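Local coordinates for serine protease pet (Escherichia coli, PDB 4OM9), which acts as a secreted serine protease enterotoxin of enteroaggregative E. coli, probably cleaving the host cytoskeletal protein alpha-fodrin, at residues A8-Y13 and A524-T529; T155-I160 and V541-R546. All coordinates share one frame; numbering follows the deposited sequence.

Contact 1 of 2, residues A8-Y13 and A524-T529; sequences AWARDY and AIFRTT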
loop_
_atom_site.group_PDB
_atom_site.type_symbol
_atom_site.label_atom_id
_atom_site.label_comp_id
_atom_site.label_asym_id
_atom_site.label_seq_id
_atom_site.Cartn_x
_atom_site.Cartn_y
_atom_site.Cartn_z
ATOM N N ALA A 8 16.513 6.928 -23.538
ATOM C CA ALA A 8 16.158 6.498 -22.196
ATOM C C ALA A 8 16.706 7.450 -21.154
ATOM O O ALA A 8 17.711 8.110 -21.373
ATOM C CB ALA A 8 16.676 5.096 -21.942
ATOM N N TRP A 9 16.051 7.511 -20.007
ATOM C CA TRP A 9 16.630 8.243 -18.885
ATOM C C TRP A 9 17.790 7.474 -18.259
ATOM O O TRP A 9 17.805 6.238 -18.232
ATOM C CB TRP A 9 15.584 8.525 -17.821
ATOM C CG TRP A 9 14.835 9.760 -18.038
ATOM C CD1 TRP A 9 15.002 10.943 -17.385
ATOM C CD2 TRP A 9 13.765 9.955 -18.963
ATOM N NE1 TRP A 9 14.109 11.866 -17.854
ATOM C CE2 TRP A 9 13.329 11.280 -18.819
ATOM C CE3 TRP A 9 13.133 9.130 -19.903
ATOM C CZ2 TRP A 9 12.287 11.812 -19.577
ATOM C CZ3 TRP A 9 12.100 9.651 -20.653
ATOM C CH2 TRP A 9 11.690 10.982 -20.492
ATOM N N ALA A 10 18.754 8.224 -17.747
ATOM C CA ALA A 10 19.943 7.654 -17.155
ATOM C C ALA A 10 19.561 6.706 -16.009
ATOM O O ALA A 10 20.123 5.623 -15.866
ATOM C CB ALA A 10 20.867 8.773 -16.671
ATOM N N ARG A 11 18.563 7.117 -15.234
ATOM C CA ARG A 11 18.129 6.396 -14.045
ATOM C C ARG A 11 17.474 5.067 -14.430
ATOM O O ARG A 11 17.397 4.123 -13.618
ATOM C CB ARG A 11 17.170 7.285 -13.238
ATOM C CG ARG A 11 16.374 6.599 -12.156
ATOM C CD ARG A 11 15.566 7.613 -11.377
ATOM N NE ARG A 11 14.138 7.451 -11.607
ATOM C CZ ARG A 11 13.200 8.074 -10.900
ATOM N NH1 ARG A 11 13.546 8.891 -9.916
ATOM N NH2 ARG A 11 11.917 7.870 -11.162
ATOM N N ASP A 12 17.028 4.985 -15.683
ATOM C CA ASP A 12 16.359 3.783 -16.164
ATOM C C ASP A 12 17.273 2.547 -16.192
ATOM O O ASP A 12 16.849 1.447 -15.825
ATOM C CB ASP A 12 15.773 4.029 -17.554
ATOM C CG ASP A 12 14.595 4.985 -17.525
ATOM O OD1 ASP A 12 13.951 5.088 -16.457
ATOM O OD2 ASP A 12 14.297 5.616 -18.568
ATOM N N TYR A 13 18.517 2.725 -16.632
ATOM C CA TYR A 13 19.464 1.621 -16.633
ATOM C C TYR A 13 19.743 1.135 -15.218
ATOM O O TYR A 13 19.920 -0.056 -14.989
ATOM C CB TYR A 13 20.777 2.027 -17.307
ATOM C CG TYR A 13 20.670 2.321 -18.785
ATOM C CD1 TYR A 13 20.779 1.299 -19.724
ATOM C CD2 TYR A 13 20.471 3.623 -19.244
ATOM C CE1 TYR A 13 20.687 1.560 -21.091
ATOM C CE2 TYR A 13 20.370 3.898 -20.600
ATOM C CZ TYR A 13 20.487 2.863 -21.523
ATOM O OH TYR A 13 20.391 3.129 -22.873
ATOM N N ALA A 524 16.530 3.978 -7.977
ATOM C CA ALA A 524 17.967 4.071 -7.860
ATOM C C ALA A 524 18.361 5.536 -7.900
ATOM O O ALA A 524 17.643 6.377 -8.460
ATOM C CB ALA A 524 18.651 3.300 -8.997
ATOM N N ILE A 525 19.506 5.843 -7.309
ATOM C CA ILE A 525 20.097 7.156 -7.472
ATOM C C ILE A 525 21.486 6.972 -8.061
ATOM O O ILE A 525 21.935 5.849 -8.252
ATOM C CB ILE A 525 20.173 7.914 -6.146
ATOM C CG1 ILE A 525 21.189 7.249 -5.209
ATOM C CG2 ILE A 525 18.779 7.998 -5.490
ATOM C CD1 ILE A 525 21.192 7.859 -3.820
ATOM N N PHE A 526 22.158 8.075 -8.349
ATOM C CA PHE A 526 23.473 8.023 -8.957
ATOM C C PHE A 526 24.569 7.981 -7.902
ATOM O O PHE A 526 25.641 7.414 -8.143
ATOM C CB PHE A 526 23.676 9.225 -9.869
ATOM C CG PHE A 526 22.544 9.452 -10.835
ATOM C CD1 PHE A 526 22.276 8.530 -11.841
ATOM C CD2 PHE A 526 21.769 10.599 -10.755
ATOM C CE1 PHE A 526 21.249 8.731 -12.731
ATOM C CE2 PHE A 526 20.748 10.807 -11.637
ATOM C CZ PHE A 526 20.484 9.869 -12.629
ATOM N N ARG A 527 24.294 8.574 -6.733
ATOM C CA ARG A 527 25.298 8.730 -5.675
ATOM C C ARG A 527 24.630 9.115 -4.349
ATOM O O ARG A 527 23.831 10.052 -4.311
ATOM C CB ARG A 527 26.333 9.788 -6.090
ATOM C CG ARG A 527 27.509 9.956 -5.133
ATOM C CD ARG A 527 28.444 11.085 -5.577
ATOM N NE ARG A 527 27.815 12.407 -5.511
ATOM C CZ ARG A 527 28.195 13.465 -6.228
ATOM N NH1 ARG A 527 29.206 13.371 -7.085
ATOM N NH2 ARG A 527 27.562 14.622 -6.093
ATOM N N THR A 528 24.936 8.409 -3.260
ATOM C CA THR A 528 24.202 8.695 -2.025
ATOM C C THR A 528 24.951 9.693 -1.144
ATOM O O THR A 528 24.316 10.448 -0.431
ATOM C CB THR A 528 23.834 7.397 -1.210
ATOM O OG1 THR A 528 24.163 7.555 0.181
ATOM C CG2 THR A 528 24.494 6.184 -1.734
ATOM N N THR A 529 26.280 9.744 -1.227
ATOM C CA THR A 529 27.019 10.846 -0.594
ATOM C C THR A 529 26.896 12.134 -1.411
ATOM O O THR A 529 26.931 12.115 -2.646
ATOM C CB THR A 529 28.517 10.528 -0.397
ATOM O OG1 THR A 529 29.114 10.187 -1.655
ATOM C CG2 THR A 529 28.693 9.378 0.582
HETATM O O HOH W 1 16.467 8.823 -8.406
#

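Contact 2 of 2, residues T155-I160 and V541-R546; sequences TTFSGI and VDWVTR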
loop_
_atom_site.group_PDB
_atom_site.type_symbol
_atom_site.label_atom_id
_atom_site.label_comp_id
_atom_site.label_asym_id
_atom_site.label_seq_id
_atom_site.Cartn_x
_atom_site.Cartn_y
_atom_site.Cartn_z
ATOM N N THR A 155 31.768 4.304 -15.678
ATOM C CA THR A 155 30.392 4.611 -16.012
ATOM C C THR A 155 30.249 5.924 -16.758
ATOM O O THR A 155 30.832 6.939 -16.390
ATOM C CB THR A 155 29.530 4.613 -14.729
ATOM O OG1 THR A 155 29.436 3.279 -14.232
ATOM C CG2 THR A 155 28.120 5.141 -15.009
ATOM N N THR A 156 29.459 5.881 -17.820
ATOM C CA THR A 156 29.272 7.027 -18.698
ATOM C C THR A 156 27.834 7.087 -19.163
ATOM O O THR A 156 27.234 6.047 -19.454
ATOM C CB THR A 156 30.193 6.960 -19.940
ATOM O OG1 THR A 156 31.545 6.744 -19.529
ATOM C CG2 THR A 156 30.130 8.259 -20.731
ATOM N N PHE A 157 27.301 8.305 -19.234
ATOM C CA PHE A 157 25.946 8.567 -19.725
ATOM C C PHE A 157 26.022 9.519 -20.917
ATOM O O PHE A 157 26.218 10.711 -20.723
ATOM C CB PHE A 157 25.052 9.195 -18.629
ATOM C CG PHE A 157 24.899 8.353 -17.396
ATOM C CD1 PHE A 157 23.931 7.362 -17.327
ATOM C CD2 PHE A 157 25.715 8.560 -16.285
ATOM C CE1 PHE A 157 23.782 6.587 -16.166
ATOM C CE2 PHE A 157 25.575 7.789 -15.127
ATOM C CZ PHE A 157 24.614 6.800 -15.069
ATOM N N SER A 158 25.865 8.989 -22.131
ATOM C CA SER A 158 26.004 9.761 -23.378
ATOM C C SER A 158 27.061 10.845 -23.291
ATOM O O SER A 158 26.748 12.035 -23.377
ATOM C CB SER A 158 24.672 10.409 -23.777
ATOM O OG SER A 158 23.765 9.446 -24.276
ATOM N N GLY A 159 28.302 10.445 -23.066
ATOM C CA GLY A 159 29.385 11.406 -23.074
ATOM C C GLY A 159 29.531 12.212 -21.802
ATOM O O GLY A 159 30.365 13.106 -21.729
ATOM N N ILE A 160 28.713 11.917 -20.800
ATOM C CA ILE A 160 28.974 12.436 -19.460
ATOM C C ILE A 160 29.818 11.398 -18.725
ATOM O O ILE A 160 29.370 10.276 -18.484
ATOM C CB ILE A 160 27.695 12.728 -18.675
ATOM C CG1 ILE A 160 26.924 13.893 -19.305
ATOM C CG2 ILE A 160 28.030 13.042 -17.228
ATOM C CD1 ILE A 160 25.659 14.258 -18.542
ATOM N N VAL A 541 32.137 20.877 -13.228
ATOM C CA VAL A 541 30.793 20.577 -12.738
ATOM C C VAL A 541 30.630 19.096 -12.373
ATOM O O VAL A 541 31.097 18.206 -13.090
ATOM C CB VAL A 541 29.705 20.949 -13.774
ATOM C CG1 VAL A 541 28.323 20.806 -13.157
ATOM C CG2 VAL A 541 29.905 22.367 -14.302
ATOM N N ASP A 542 29.975 18.858 -11.240
ATOM C CA ASP A 542 29.657 17.516 -10.759
ATOM C C ASP A 542 28.893 16.742 -11.820
ATOM O O ASP A 542 27.919 17.251 -12.392
ATOM C CB ASP A 542 28.830 17.610 -9.473
ATOM C CG ASP A 542 28.800 16.313 -8.694
ATOM O OD1 ASP A 542 28.908 15.225 -9.300
ATOM O OD2 ASP A 542 28.663 16.393 -7.459
ATOM N N TRP A 543 29.331 15.516 -12.085
ATOM C CA TRP A 543 28.682 14.693 -13.098
ATOM C C TRP A 543 27.229 14.416 -12.708
ATOM O O TRP A 543 26.363 14.252 -13.567
ATOM C CB TRP A 543 29.448 13.389 -13.307
ATOM C CG TRP A 543 29.551 12.491 -12.093
ATOM C CD1 TRP A 543 30.560 12.471 -11.173
ATOM C CD2 TRP A 543 28.620 11.479 -11.684
ATOM N NE1 TRP A 543 30.322 11.512 -10.225
ATOM C CE2 TRP A 543 29.144 10.887 -10.514
ATOM C CE3 TRP A 543 27.405 11.019 -12.195
ATOM C CZ2 TRP A 543 28.490 9.849 -9.851
ATOM C CZ3 TRP A 543 26.756 9.989 -11.532
ATOM C CH2 TRP A 543 27.303 9.413 -10.372
ATOM N N VAL A 544 26.977 14.368 -11.408
ATOM C CA VAL A 544 25.626 14.254 -10.877
ATOM C C VAL A 544 24.770 15.436 -11.329
ATOM O O VAL A 544 23.655 15.256 -11.824
ATOM C CB VAL A 544 25.659 14.167 -9.344
ATOM C CG1 VAL A 544 24.255 14.311 -8.743
ATOM C CG2 VAL A 544 26.297 12.862 -8.927
ATOM N N THR A 545 25.306 16.641 -11.160
ATOM C CA THR A 545 24.671 17.861 -11.658
ATOM C C THR A 545 24.519 17.808 -13.186
ATOM O O THR A 545 23.509 18.253 -13.742
ATOM C CB THR A 545 25.494 19.124 -11.258
ATOM O OG1 THR A 545 25.557 19.240 -9.829
ATOM C CG2 THR A 545 24.890 20.400 -11.842
ATOM N N ARG A 546 25.521 17.259 -13.865
ATOM C CA ARG A 546 25.524 17.256 -15.332
ATOM C C ARG A 546 24.404 16.374 -15.881
ATOM O O ARG A 546 23.742 16.729 -16.871
ATOM C CB ARG A 546 26.873 16.794 -15.878
ATOM C CG ARG A 546 28.003 17.774 -15.650
ATOM C CD ARG A 546 29.186 17.495 -16.590
ATOM N NE ARG A 546 30.408 18.087 -16.060
ATOM C CZ ARG A 546 31.542 18.233 -16.731
ATOM N NH1 ARG A 546 31.635 17.849 -18.000
ATOM N NH2 ARG A 546 32.582 18.785 -16.126
#

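Contact 1 of 2, residues A8-Y13 and A524-T529
Phe526 presses its ring against the first turn of helix 10-17, and this is the close half of the contact. Its CE1 lies 4.0 Å from Ala10 CB, which comes at the ring obliquely, and 4.0 Å from Arg11 N, which sits at the ring edge near its plane. CZ touches Arg11 CB at 4.2 Å. With CG beside its backbone N and anti to the carbonyl carbon (chi1 -50°), the phenyl group is carried up to the helix. The other half is looser and hydrated. Here Arg11 runs past Ala524, its CD 3.8 Å from Ala524 O with no direct hydrogen bond. The chain bends at chi3 (112°), and Arg11 NH1 alone of the guanidinium reaches back to a water, which accepts from it at a long 3.3 Å and donates to Ala524 O at 2.7 Å, so the buried carbonyl is met by water in place of the arginine. Direct polar ties come from farther along: Ala524 N bonds to Asp15 OD1 and Phe526 N to Asn566 OD1. The loop after strand 514-520 lies against helix 10-17 of the protease part, and Phe526 also touches Leu14 of that helix and Trp543 and Ile547 of helix 543-550.

Contact 2 of 2, residues T155-I160 and V541-R546
This is an apolar packing contact between a tight beta hairpin of the protease domain and the first turn of helix 543-550, which belongs to an excursion between beta-helix strands 514-520 and 576-583. The hairpin turns through a type I' beta turn from Phe157 to Ile160, with Ser158 and Gly159 both at positive phi, and is closed by two backbone hydrogen bonds, Phe157 N to Ile160 O and Ile160 N to Phe157 O. Both of its end residues face the helix. Ile160 does most of the work. With its CG2 anti to the backbone N and CG1 beside it (chi1 -67°), CD1 reaches the backbone of the first turn, 3.5 Å from Arg546 O, and lies 3.9 Å from Arg546 CB, while CG2 meets Trp543 CB at 4.2 Å. The isoleucine and tryptophan side chains cross at about a right angle. Phe157 adds a more distant touch between the rings, its CE2 4.4 Å from Trp543 CZ3. The indole is held from one face by Val544 CG2, 3.6 Å above the ring plane and over its centre. Asp542 is the N-cap, its OD1 accepting from Val544 N at 3.0 Å. While Arg546 CB stays in the contact, the extended chain leads away to the protein surface, where NE donates to Val541 O at 3.1 Å from above the carbonyl plane.

The centres of contacts 1 and 2 are about 11 Å apart, on the same side of the chain's centre. Their segments alternate in sequence: 8-13 and 155-160 come from the protease domain, 524-529 and 541-546 from the long excursion that leaves the beta-helix after strand 514-520. The two meet directly. Ala10 CB packs on Phe157 CD1 on the protease side, Phe526 O on Trp543 CH2 across the excursion, and Arg527 NH2 forms a salt bridge with Asp542 OD2, the helix-capping residue. Together they form one continuous interface, with helix 543-550 touched from both contacts, by which the excursion from the beta-helix packs against the protease domain, consistent with a role in setting the protease against the beta-helical stem.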